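Local coordinates for glutathione transferase lambda1 (Populus trichocarpa, PDB 4PQH), which binds glutathione covalently at its active site, probably acts as a thiol transferase and may also conjugate glutathione to electrophilic substrates, at residues V42-T45 against R46-G50; F163-G166 against Q167-V171; W204-E207 against M208-E212; Y214-T217 against R218-P221. One frame throughout, in Å; residues are numbered along the deposited sequence.

Contact 1: residues V42-T45 against R46-G50; sequences VWIT and RNCKG
Trp43 and Asn47, one helical turn apart, meet through the indole NE1 and the amide ND2, which approach to 3.5 Å with the two planes almost perpendicular at 86°. Both are donors, and water 1 accepts from each, from Trp43 NE1 at 2.9 Å and from Asn47 ND2 at 3.1 Å; it lies in plane at the edge of both the indole and the Arg46 guanidinium. ND2 has a further acceptor in Ala213 O. The amide oxygen faces Arg46, whose NH1 gives OD1 a weak hydrogen bond of 2.9 Å. With CG anti to the backbone N (chi1 162°) and the chain extended to NE, Arg46 also places its guanidinium where Ile55 O and Glu8 bind it. On another side of the helix, Ile44 CG2 packs on Cys48 SG at 3.7 Å, a pair that also shares the backbone bond from Cys48 N to Ile44 O (2.8 Å). The final turn closes in a Schellman motif at Gly50, which has positive phi. Helix 37-48 is the connection of the beta-alpha-beta unit formed with strands 28-32 and 55-59, as in the thioredoxin-like domain of glutathione transferases, where it follows the glutathione-binding Cys36.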
loop_
_atom_site.group_PDB
_atom_site.type_symbol
_atom_site.label_atom_id
_atom_site.label_comp_id
_atom_site.label_asym_id
_atom_site.label_seq_id
_atom_site.Cartn_x
_atom_site.Cartn_y
_atom_site.Cartn_z
ATOM N N VAL A 42 0.586 2.984 2.688
ATOM C CA VAL A 42 1.244 3.995 3.503
ATOM C C VAL A 42 1.373 3.519 4.947
ATOM O O VAL A 42 2.385 3.752 5.613
ATOM C CB VAL A 42 0.489 5.349 3.425
ATOM C CG1 VAL A 42 1.335 6.450 4.023
ATOM C CG2 VAL A 42 0.173 5.692 1.967
ATOM N N TRP A 43 0.351 2.820 5.416
ATOM C CA TRP A 43 0.364 2.211 6.735
ATOM C C TRP A 43 1.518 1.193 6.845
ATOM O O TRP A 43 2.251 1.164 7.848
ATOM C CB TRP A 43 -0.991 1.553 6.968
ATOM C CG TRP A 43 -1.214 0.909 8.295
ATOM C CD1 TRP A 43 -0.372 0.885 9.373
ATOM C CD2 TRP A 43 -2.383 0.181 8.681
ATOM N NE1 TRP A 43 -0.958 0.184 10.409
ATOM C CE2 TRP A 43 -2.191 -0.258 10.003
ATOM C CE3 TRP A 43 -3.582 -0.132 8.031
ATOM C CZ2 TRP A 43 -3.150 -1.008 10.687
ATOM C CZ3 TRP A 43 -4.534 -0.878 8.711
ATOM C CH2 TRP A 43 -4.311 -1.306 10.025
ATOM N N ILE A 44 1.690 0.360 5.819
ATOM C CA ILE A 44 2.808 -0.590 5.785
ATOM C C ILE A 44 4.135 0.153 5.846
ATOM O O ILE A 44 5.048 -0.257 6.568
ATOM C CB ILE A 44 2.789 -1.475 4.518
ATOM C CG1 ILE A 44 1.549 -2.367 4.482
ATOM C CG2 ILE A 44 4.052 -2.337 4.480
ATOM C CD1 ILE A 44 1.219 -2.859 3.086
ATOM N N THR A 45 4.260 1.242 5.100
ATOM C CA THR A 45 5.502 2.019 5.093
ATOM C C THR A 45 5.842 2.541 6.484
ATOM O O THR A 45 6.965 2.381 6.966
ATOM C CB THR A 45 5.444 3.157 4.065
ATOM O OG1 THR A 45 5.206 2.593 2.770
ATOM C CG2 THR A 45 6.774 3.912 4.028
ATOM N N ARG A 46 4.861 3.135 7.144
ATOM C CA ARG A 46 4.977 3.556 8.532
ATOM C C ARG A 46 5.495 2.439 9.429
ATOM O O ARG A 46 6.477 2.617 10.153
ATOM C CB ARG A 46 3.612 4.050 9.023
ATOM C CG ARG A 46 3.423 4.136 10.540
ATOM C CD ARG A 46 1.928 4.330 10.824
ATOM N NE ARG A 46 1.562 4.593 12.214
ATOM C CZ ARG A 46 1.106 3.667 13.058
ATOM N NH1 ARG A 46 1.011 2.399 12.675
ATOM N NH2 ARG A 46 0.758 4.004 14.292
ATOM N N ASN A 47 4.869 1.270 9.357
ATOM C CA ASN A 47 5.253 0.176 10.235
ATOM C C ASN A 47 6.640 -0.352 9.925
ATOM O O ASN A 47 7.413 -0.638 10.837
ATOM C CB ASN A 47 4.266 -0.973 10.130
ATOM C CG ASN A 47 2.912 -0.649 10.735
ATOM O OD1 ASN A 47 2.656 0.469 11.191
ATOM N ND2 ASN A 47 2.036 -1.640 10.744
ATOM N N CYS A 48 6.955 -0.486 8.640
ATOM C CA CYS A 48 8.250 -1.036 8.240
ATOM C C CYS A 48 9.396 -0.143 8.677
ATOM O O CYS A 48 10.522 -0.610 8.864
ATOM C CB CYS A 48 8.304 -1.238 6.730
ATOM S SG CYS A 48 7.308 -2.605 6.141
ATOM N N LYS A 49 9.121 1.140 8.858
ATOM C CA LYS A 49 10.143 2.071 9.302
ATOM C C LYS A 49 10.135 2.277 10.815
ATOM O O LYS A 49 10.924 3.061 11.337
ATOM C CB LYS A 49 10.002 3.401 8.556
ATOM C CG LYS A 49 10.314 3.282 7.079
ATOM C CD LYS A 49 10.200 4.619 6.355
ATOM C CE LYS A 49 11.427 5.480 6.607
ATOM N NZ LYS A 49 12.620 4.968 5.865
ATOM N N GLY A 50 9.274 1.555 11.525
ATOM C CA GLY A 50 9.196 1.669 12.976
ATOM C C GLY A 50 8.616 2.991 13.464
ATOM O O GLY A 50 8.973 3.494 14.526
HETATM O O HOH W 1 -0.146 -1.122 12.888
#

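Contact 2: residues F163-G166 against Q167-V171; sequences FFLG and QFSLV
Phe163 and Phe168 come within 5.5 Å of each other, CA to CA, because the chain doubles back through a type I turn from Phe163 to Gly166. The turn is closed in both directions, by Gly166 N to Phe163 O and by Phe163 N to Gly166 O, the latter 3.0 Å long, and Gly166 leaves it with phi at 85°. Beyond it, Ser169 takes the N-cap of helix 170-190, its OG accepting from Val171 N at 3.0 Å.

The two phenyl rings form an edge-to-face pair, centroids 5.1 Å apart and planes at 75°. Phe168 supplies the edge: with CG anti to its own N (chi1 -174°), CD1 sits above the centre of the Phe163 ring while CB makes a CH-pi contact with the same ring. Val171 spreads its methyls between two neighbours, CG1 against Phe164 CD2 at 3.7 Å and CG2 against Leu165 CD1 at 3.9 Å.

Water 2 links two backbone groups and the serine hydroxyl, accepting from Leu165 N and from Ser169 OG (2.7 Å) and donating to Gln167 O. Ser169 OG therefore serves as acceptor for the helix and donor to the water, while Asp172 takes the N-H groups of Ser169 and Phe164. The helix start thus has its polar groups met by serine, aspartate and water amid an otherwise apolar, aromatic setting.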
loop_
_atom_site.group_PDB
_atom_site.type_symbol
_atom_site.label_atom_id
_atom_site.label_comp_id
_atom_site.label_asym_id
_atom_site.label_seq_id
_atom_site.Cartn_x
_atom_site.Cartn_y
_atom_site.Cartn_z
ATOM N N PHE A 163 12.609 -10.072 -3.578
ATOM C CA PHE A 163 11.677 -8.963 -3.786
ATOM C C PHE A 163 11.919 -8.297 -5.128
ATOM O O PHE A 163 12.819 -8.685 -5.859
ATOM C CB PHE A 163 11.803 -7.979 -2.621
ATOM C CG PHE A 163 11.387 -8.574 -1.308
ATOM C CD1 PHE A 163 10.060 -8.882 -1.058
ATOM C CD2 PHE A 163 12.320 -8.858 -0.332
ATOM C CE1 PHE A 163 9.685 -9.437 0.156
ATOM C CE2 PHE A 163 11.938 -9.404 0.875
ATOM C CZ PHE A 163 10.630 -9.703 1.115
ATOM N N PHE A 164 11.081 -7.329 -5.492
ATOM C CA PHE A 164 11.176 -6.739 -6.826
ATOM C C PHE A 164 12.541 -6.153 -7.167
ATOM O O PHE A 164 13.023 -6.319 -8.287
ATOM C CB PHE A 164 10.092 -5.681 -7.055
ATOM C CG PHE A 164 8.718 -6.252 -7.271
ATOM C CD1 PHE A 164 8.409 -6.916 -8.446
ATOM C CD2 PHE A 164 7.745 -6.117 -6.299
ATOM C CE1 PHE A 164 7.139 -7.440 -8.647
ATOM C CE2 PHE A 164 6.469 -6.626 -6.496
ATOM C CZ PHE A 164 6.171 -7.293 -7.672
ATOM N N LEU A 165 13.170 -5.488 -6.199
ATOM C CA LEU A 165 14.497 -4.921 -6.418
ATOM C C LEU A 165 15.565 -5.753 -5.723
ATOM O O LEU A 165 16.617 -5.242 -5.358
ATOM C CB LEU A 165 14.548 -3.477 -5.926
ATOM C CG LEU A 165 13.410 -2.599 -6.450
ATOM C CD1 LEU A 165 13.611 -1.199 -5.912
ATOM C CD2 LEU A 165 13.341 -2.611 -7.978
ATOM N N GLY A 166 15.300 -7.042 -5.560
ATOM C CA GLY A 166 16.189 -7.916 -4.812
ATOM C C GLY A 166 15.858 -7.808 -3.334
ATOM O O GLY A 166 15.064 -8.579 -2.793
ATOM N N GLN A 167 16.455 -6.830 -2.672
ATOM C CA GLN A 167 16.089 -6.610 -1.286
ATOM C C GLN A 167 14.789 -5.804 -1.188
ATOM O O GLN A 167 14.377 -5.105 -2.131
ATOM C CB GLN A 167 17.242 -5.981 -0.497
ATOM C CG GLN A 167 18.436 -6.935 -0.253
ATOM C CD GLN A 167 18.093 -8.102 0.671
ATOM O OE1 GLN A 167 17.929 -7.929 1.877
ATOM N NE2 GLN A 167 17.996 -9.299 0.105
ATOM N N PHE A 168 14.120 -5.962 -0.053
ATOM C CA PHE A 168 12.814 -5.358 0.224
ATOM C C PHE A 168 12.793 -3.845 -0.019
ATOM O O PHE A 168 13.732 -3.127 0.346
ATOM C CB PHE A 168 12.453 -5.674 1.677
ATOM C CG PHE A 168 11.075 -5.250 2.081
ATOM C CD1 PHE A 168 9.967 -5.965 1.670
ATOM C CD2 PHE A 168 10.896 -4.171 2.933
ATOM C CE1 PHE A 168 8.692 -5.568 2.050
ATOM C CE2 PHE A 168 9.621 -3.789 3.339
ATOM C CZ PHE A 168 8.521 -4.498 2.897
ATOM N N SER A 169 11.716 -3.353 -0.635
ATOM C CA SER A 169 11.612 -1.931 -0.951
ATOM C C SER A 169 10.178 -1.455 -1.040
ATOM O O SER A 169 9.225 -2.233 -0.933
ATOM C CB SER A 169 12.292 -1.633 -2.289
ATOM O OG SER A 169 11.451 -2.003 -3.385
ATOM N N LEU A 170 10.042 -0.163 -1.278
ATOM C CA LEU A 170 8.745 0.457 -1.507
ATOM C C LEU A 170 7.970 -0.192 -2.629
ATOM O O LEU A 170 6.744 -0.100 -2.648
ATOM C CB LEU A 170 8.915 1.935 -1.834
ATOM C CG LEU A 170 9.491 2.807 -0.726
ATOM C CD1 LEU A 170 9.717 4.204 -1.257
ATOM C CD2 LEU A 170 8.580 2.813 0.505
ATOM N N VAL A 171 8.656 -0.819 -3.580
ATOM C CA VAL A 171 7.941 -1.451 -4.688
ATOM C C VAL A 171 7.105 -2.627 -4.184
ATOM O O VAL A 171 5.953 -2.814 -4.592
ATOM C CB VAL A 171 8.884 -1.930 -5.823
ATOM C CG1 VAL A 171 8.065 -2.505 -6.981
ATOM C CG2 VAL A 171 9.761 -0.795 -6.318
HETATM O O HOH W 2 12.205 -4.559 -3.761
#

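Contact 3: residues W204-E207 against M208-E212; sequences WIEE and MNKVE. Unlike the reference sequence in segment 208-212: Val211 (reference Ile).
Met208 N and Asn209 N continue the helical pattern, reaching Trp204 O at 2.8 Å and Ile205 O at 3.0 Å, before Lys210 N turns back to Glu207 O and a type I turn carries the chain from Met208 to Val211. This is the end of helix 199-208, in the all-helical C-terminal domain of the glutathione transferase fold, and Val211 stands at the N-cap position of the next short helix.

On the inner side lies a Met-aromatic contact. Trp204 and Met208 run side by side, and Met208 CG is seated 3.4 Å from the centroid of the six-membered ring, only 8° off its normal, a close CH-pi approach. The methionine chain, bent at both chi2 and chi3, then brings SD to an oblique position against the same ring, 4.5 Å from that centroid. Two conformers of Met208 are modelled, and this applies to one of them. Phe163 and Phe168 also touch the methionine, while Trp204 NE1 is held by Asp172.

The outer side is charged. Lys210 stretches out fully beyond CG and crosses the bent chain of Glu207, making a salt bridge in which NZ meets OE2 at 2.8 Å, on the syn side and 25° out of the carboxylate plane. Glu206 OE2, 4.4 Å from Lys210 NZ, is joined to it through water 3, whose bond to the glutamate is weak; Glu206 too has two conformers, and the bridge applies to one.

Further along the chain, the CG2 methyl of Val211 rests 3.5 Å from Glu207 O, the same carbonyl oxygen that Lys210 N binds.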
loop_
_atom_site.group_PDB
_atom_site.type_symbol
_atom_site.label_atom_id
_atom_site.label_comp_id
_atom_site.label_asym_id
_atom_site.label_seq_id
_atom_site.Cartn_x
_atom_site.Cartn_y
_atom_site.Cartn_z
ATOM N N TRP A 204 7.555 -14.689 -3.447
ATOM C CA TRP A 204 7.352 -13.303 -3.035
ATOM C C TRP A 204 6.229 -13.221 -2.003
ATOM O O TRP A 204 6.354 -12.550 -0.981
ATOM C CB TRP A 204 7.025 -12.439 -4.255
ATOM C CG TRP A 204 6.862 -10.977 -3.951
ATOM C CD1 TRP A 204 7.826 -10.016 -4.006
ATOM C CD2 TRP A 204 5.650 -10.310 -3.570
ATOM N NE1 TRP A 204 7.301 -8.793 -3.667
ATOM C CE2 TRP A 204 5.963 -8.943 -3.406
ATOM C CE3 TRP A 204 4.335 -10.737 -3.350
ATOM C CZ2 TRP A 204 5.007 -8.002 -3.020
ATOM C CZ3 TRP A 204 3.389 -9.798 -2.977
ATOM C CH2 TRP A 204 3.727 -8.449 -2.818
ATOM N N ILE A 205 5.126 -13.919 -2.264
ATOM C CA ILE A 205 4.013 -13.916 -1.335
ATOM C C ILE A 205 4.437 -14.518 0.008
ATOM O O ILE A 205 4.128 -13.966 1.074
ATOM C CB ILE A 205 2.791 -14.638 -1.939
ATOM C CG1 ILE A 205 2.249 -13.853 -3.140
ATOM C CG2 ILE A 205 1.701 -14.817 -0.882
ATOM C CD1 ILE A 205 1.255 -14.646 -3.948
ATOM N N GLU A 206 5.169 -15.631 -0.045
ATOM C CA GLU A 206 5.652 -16.246 1.187
ATOM C C GLU A 206 6.574 -15.311 1.972
ATOM O O GLU A 206 6.474 -15.225 3.199
ATOM C CB GLU A 206 6.349 -17.585 0.920
ATOM C CG GLU A 206 6.829 -18.265 2.192
ATOM C CD GLU A 206 7.332 -19.672 1.963
ATOM O OE1 GLU A 206 7.761 -19.979 0.832
ATOM O OE2 GLU A 206 7.296 -20.471 2.922
ATOM N N GLU A 207 7.449 -14.600 1.269
ATOM C CA GLU A 207 8.377 -13.706 1.940
ATOM C C GLU A 207 7.688 -12.461 2.503
ATOM O O GLU A 207 8.026 -11.998 3.594
ATOM C CB GLU A 207 9.521 -13.353 0.999
ATOM C CG GLU A 207 10.409 -14.573 0.663
ATOM C CD GLU A 207 10.933 -15.287 1.906
ATOM O OE1 GLU A 207 11.491 -14.606 2.801
ATOM O OE2 GLU A 207 10.769 -16.527 1.995
ATOM N N MET A 208 6.721 -11.925 1.766
ATOM C CA MET A 208 5.943 -10.799 2.271
ATOM C C MET A 208 5.218 -11.180 3.543
ATOM O O MET A 208 5.162 -10.405 4.501
ATOM C CB MET A 208 4.922 -10.343 1.236
ATOM C CG MET A 208 5.523 -9.512 0.134
ATOM S SD MET A 208 6.387 -8.044 0.743
ATOM C CE MET A 208 5.130 -7.263 1.760
ATOM N N ASN A 209 4.668 -12.387 3.559
ATOM C CA ASN A 209 3.913 -12.841 4.720
ATOM C C ASN A 209 4.755 -13.059 5.969
ATOM O O ASN A 209 4.214 -13.260 7.051
ATOM C CB ASN A 209 3.114 -14.099 4.400
ATOM C CG ASN A 209 1.912 -13.817 3.521
ATOM O OD1 ASN A 209 1.456 -12.680 3.412
ATOM N ND2 ASN A 209 1.384 -14.858 2.904
ATOM N N LYS A 210 6.078 -13.025 5.820
ATOM C CA LYS A 210 6.966 -13.131 6.971
ATOM C C LYS A 210 7.270 -11.760 7.557
ATOM O O LYS A 210 7.908 -11.652 8.604
ATOM C CB LYS A 210 8.278 -13.799 6.571
ATOM C CG LYS A 210 8.129 -15.244 6.183
ATOM C CD LYS A 210 9.414 -15.792 5.592
ATOM C CE LYS A 210 9.205 -17.212 5.133
ATOM N NZ LYS A 210 10.444 -17.771 4.508
ATOM N N VAL A 211 6.846 -10.711 6.864
ATOM C CA VAL A 211 7.138 -9.355 7.303
ATOM C C VAL A 211 6.051 -8.893 8.262
ATOM O O VAL A 211 4.932 -8.570 7.847
ATOM C CB VAL A 211 7.233 -8.380 6.108
ATOM C CG1 VAL A 211 7.478 -6.958 6.591
ATOM C CG2 VAL A 211 8.323 -8.822 5.132
ATOM N N GLU A 212 6.380 -8.873 9.544
ATOM C CA GLU A 212 5.404 -8.592 10.587
ATOM C C GLU A 212 4.790 -7.195 10.454
ATOM O O GLU A 212 3.594 -7.003 10.707
ATOM C CB GLU A 212 6.045 -8.785 11.966
ATOM C CG GLU A 212 5.053 -8.793 13.105
ATOM C CD GLU A 212 3.961 -9.838 12.926
ATOM O OE1 GLU A 212 4.203 -10.866 12.252
ATOM O OE2 GLU A 212 2.856 -9.629 13.465
HETATM O O HOH W 3 10.078 -20.361 3.570
#

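Contact 4: residues Y214-T217 against R218-P221; sequences YNQT and RHEP. Unlike the reference sequence in segment 218-221: His219 (reference Arg).
His219 lays its imidazole over the backbone of Gln216, so that Gln216 CA stands 3.6 Å from the ring centroid and 10° off the normal, a CH-pi contact through the middle of one face. The two side chains run in the same direction, and Gln216 CG reaches His219 CE1 at 3.7 Å. The backbone adds a weak bond of 3.1 Å from His219 N to Gln216 O.

Tyr214 and Arg218 meet differently. Their side chains cross at a slant, ring and guanidinium planes 58° apart, with Arg218 NH1 lying 3.1 Å from Tyr214 OH. The angle is too poor for a hydrogen bond; the hydroxyl is instead bonded to Glu180, whose carboxylate also has a long, weak ion pair with Arg218 NE. Arg218 is modelled in two conformers, so its half of this arrangement is less certain. Its backbone N binds Asn215 O at 3.0 Å.

Thr217 is buried, its side chain about 11 Å from that of Cys36. Its chi1 of 67° sets OG1 between the backbone N and the carbonyl carbon, from where it donates to Tyr214 O at 2.7 Å, in the carbonyl plane. Thr217 N reaches the same oxygen at 2.9 Å, so two donors from one residue grip it. Gln40 also bonds to OG1, and the threonine packs on Trp43, Ile44 and Asn47. The C-terminal tail after helix 212-215 is thereby laid against helix 37-48 of the thioredoxin-like domain of the glutathione transferase fold.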
loop_
_atom_site.group_PDB
_atom_site.type_symbol
_atom_site.label_atom_id
_atom_site.label_comp_id
_atom_site.label_asym_id
_atom_site.label_seq_id
_atom_site.Cartn_x
_atom_site.Cartn_y
_atom_site.Cartn_z
ATOM N N TYR A 214 4.088 -5.673 7.815
ATOM C CA TYR A 214 3.043 -5.777 6.806
ATOM C C TYR A 214 1.842 -6.543 7.355
ATOM O O TYR A 214 0.699 -6.103 7.211
ATOM C CB TYR A 214 3.574 -6.449 5.538
ATOM C CG TYR A 214 2.476 -7.066 4.703
ATOM C CD1 TYR A 214 1.510 -6.274 4.090
ATOM C CD2 TYR A 214 2.390 -8.440 4.540
ATOM C CE1 TYR A 214 0.503 -6.839 3.334
ATOM C CE2 TYR A 214 1.385 -9.011 3.782
ATOM C CZ TYR A 214 0.447 -8.203 3.187
ATOM O OH TYR A 214 -0.568 -8.765 2.442
ATOM N N ASN A 215 2.093 -7.685 7.987
ATOM C CA ASN A 215 1.012 -8.479 8.572
ATOM C C ASN A 215 0.124 -7.685 9.519
ATOM O O ASN A 215 -1.092 -7.902 9.584
ATOM C CB ASN A 215 1.571 -9.688 9.316
ATOM C CG ASN A 215 2.256 -10.672 8.397
ATOM O OD1 ASN A 215 1.897 -10.796 7.224
ATOM N ND2 ASN A 215 3.251 -11.377 8.925
ATOM N N GLN A 216 0.731 -6.759 10.253
ATOM C CA GLN A 216 -0.014 -5.951 11.207
ATOM C C GLN A 216 -1.001 -4.996 10.553
ATOM O O GLN A 216 -1.900 -4.496 11.220
ATOM C CB GLN A 216 0.943 -5.181 12.109
ATOM C CG GLN A 216 1.608 -6.048 13.149
ATOM C CD GLN A 216 2.870 -5.420 13.667
ATOM O OE1 GLN A 216 3.247 -4.329 13.240
ATOM N NE2 GLN A 216 3.545 -6.106 14.583
ATOM N N THR A 217 -0.840 -4.737 9.258
ATOM C CA THR A 217 -1.773 -3.844 8.565
ATOM C C THR A 217 -2.981 -4.620 8.082
ATOM O O THR A 217 -3.887 -4.061 7.459
ATOM C CB THR A 217 -1.141 -3.110 7.372
ATOM O OG1 THR A 217 -0.809 -4.051 6.342
ATOM C CG2 THR A 217 0.096 -2.366 7.806
ATOM N N ARG A 218 -2.975 -5.919 8.356
ATOM C CA ARG A 218 -4.150 -6.746 8.135
ATOM C C ARG A 218 -4.949 -6.822 9.434
ATOM O O ARG A 218 -6.032 -7.403 9.472
ATOM C CB ARG A 218 -3.750 -8.143 7.646
ATOM C CG ARG A 218 -3.052 -8.142 6.290
ATOM C CD ARG A 218 -2.478 -9.510 5.926
ATOM N NE ARG A 218 -3.412 -10.340 5.165
ATOM C CZ ARG A 218 -3.045 -11.170 4.191
ATOM N NH1 ARG A 218 -1.765 -11.277 3.858
ATOM N NH2 ARG A 218 -3.952 -11.894 3.548
ATOM N N HIS A 219 -4.407 -6.216 10.498
ATOM C CA HIS A 219 -5.074 -6.154 11.804
ATOM C C HIS A 219 -6.230 -5.168 11.771
ATOM O O HIS A 219 -6.346 -4.361 10.849
ATOM C CB HIS A 219 -4.118 -5.715 12.922
ATOM C CG HIS A 219 -3.080 -6.731 13.287
ATOM N ND1 HIS A 219 -2.287 -6.608 14.407
ATOM C CD2 HIS A 219 -2.701 -7.883 12.683
ATOM C CE1 HIS A 219 -1.464 -7.638 14.479
ATOM N NE2 HIS A 219 -1.695 -8.428 13.445
ATOM N N GLU A 220 -7.061 -5.221 12.808
ATOM C CA GLU A 220 -8.233 -4.358 12.920
ATOM C C GLU A 220 -8.548 -4.090 14.393
ATOM O O GLU A 220 -8.121 -4.847 15.266
ATOM C CB GLU A 220 -9.428 -5.018 12.232
ATOM C CG GLU A 220 -9.846 -6.339 12.857
ATOM C CD GLU A 220 -10.898 -7.059 12.040
ATOM O OE1 GLU A 220 -11.262 -6.546 10.959
ATOM O OE2 GLU A 220 -11.357 -8.137 12.476
ATOM N N PRO A 221 -9.289 -3.005 14.679
ATOM C CA PRO A 221 -9.665 -2.731 16.071
ATOM C C PRO A 221 -10.777 -3.662 16.550
ATOM O O PRO A 221 -11.290 -4.442 15.747
ATOM C CB PRO A 221 -10.176 -1.289 16.013
ATOM C CG PRO A 221 -10.702 -1.145 14.626
ATOM C CD PRO A 221 -9.762 -1.951 13.764
#

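In the fold
Contacts 1 and 2 are largely buried, whereas contacts 3 and 4 each have a buried inner side and an exposed outer one. Contact 1 belongs to the thioredoxin-like domain and contact 2 to the helical domain, yet they touch where Cys48 SG meets Phe168 CE2 at 3.8 Å. Contacts 2 and 3 share one aromatic cluster, Met208 SD lying 3.6 Å from Phe163 CE1. Contact 4 returns to helix 37-48, Thr217 OG1 packing on Ile44 CG1 at 3.4 Å, and is tied to contact 3 by a probable hydrogen bond from Asn215 ND2 to Asn209 O. An aromatic pair and a bridging water mark contact 2, a salt bridge contact 3; contacts 1 and 4 rely more on backbone bonds.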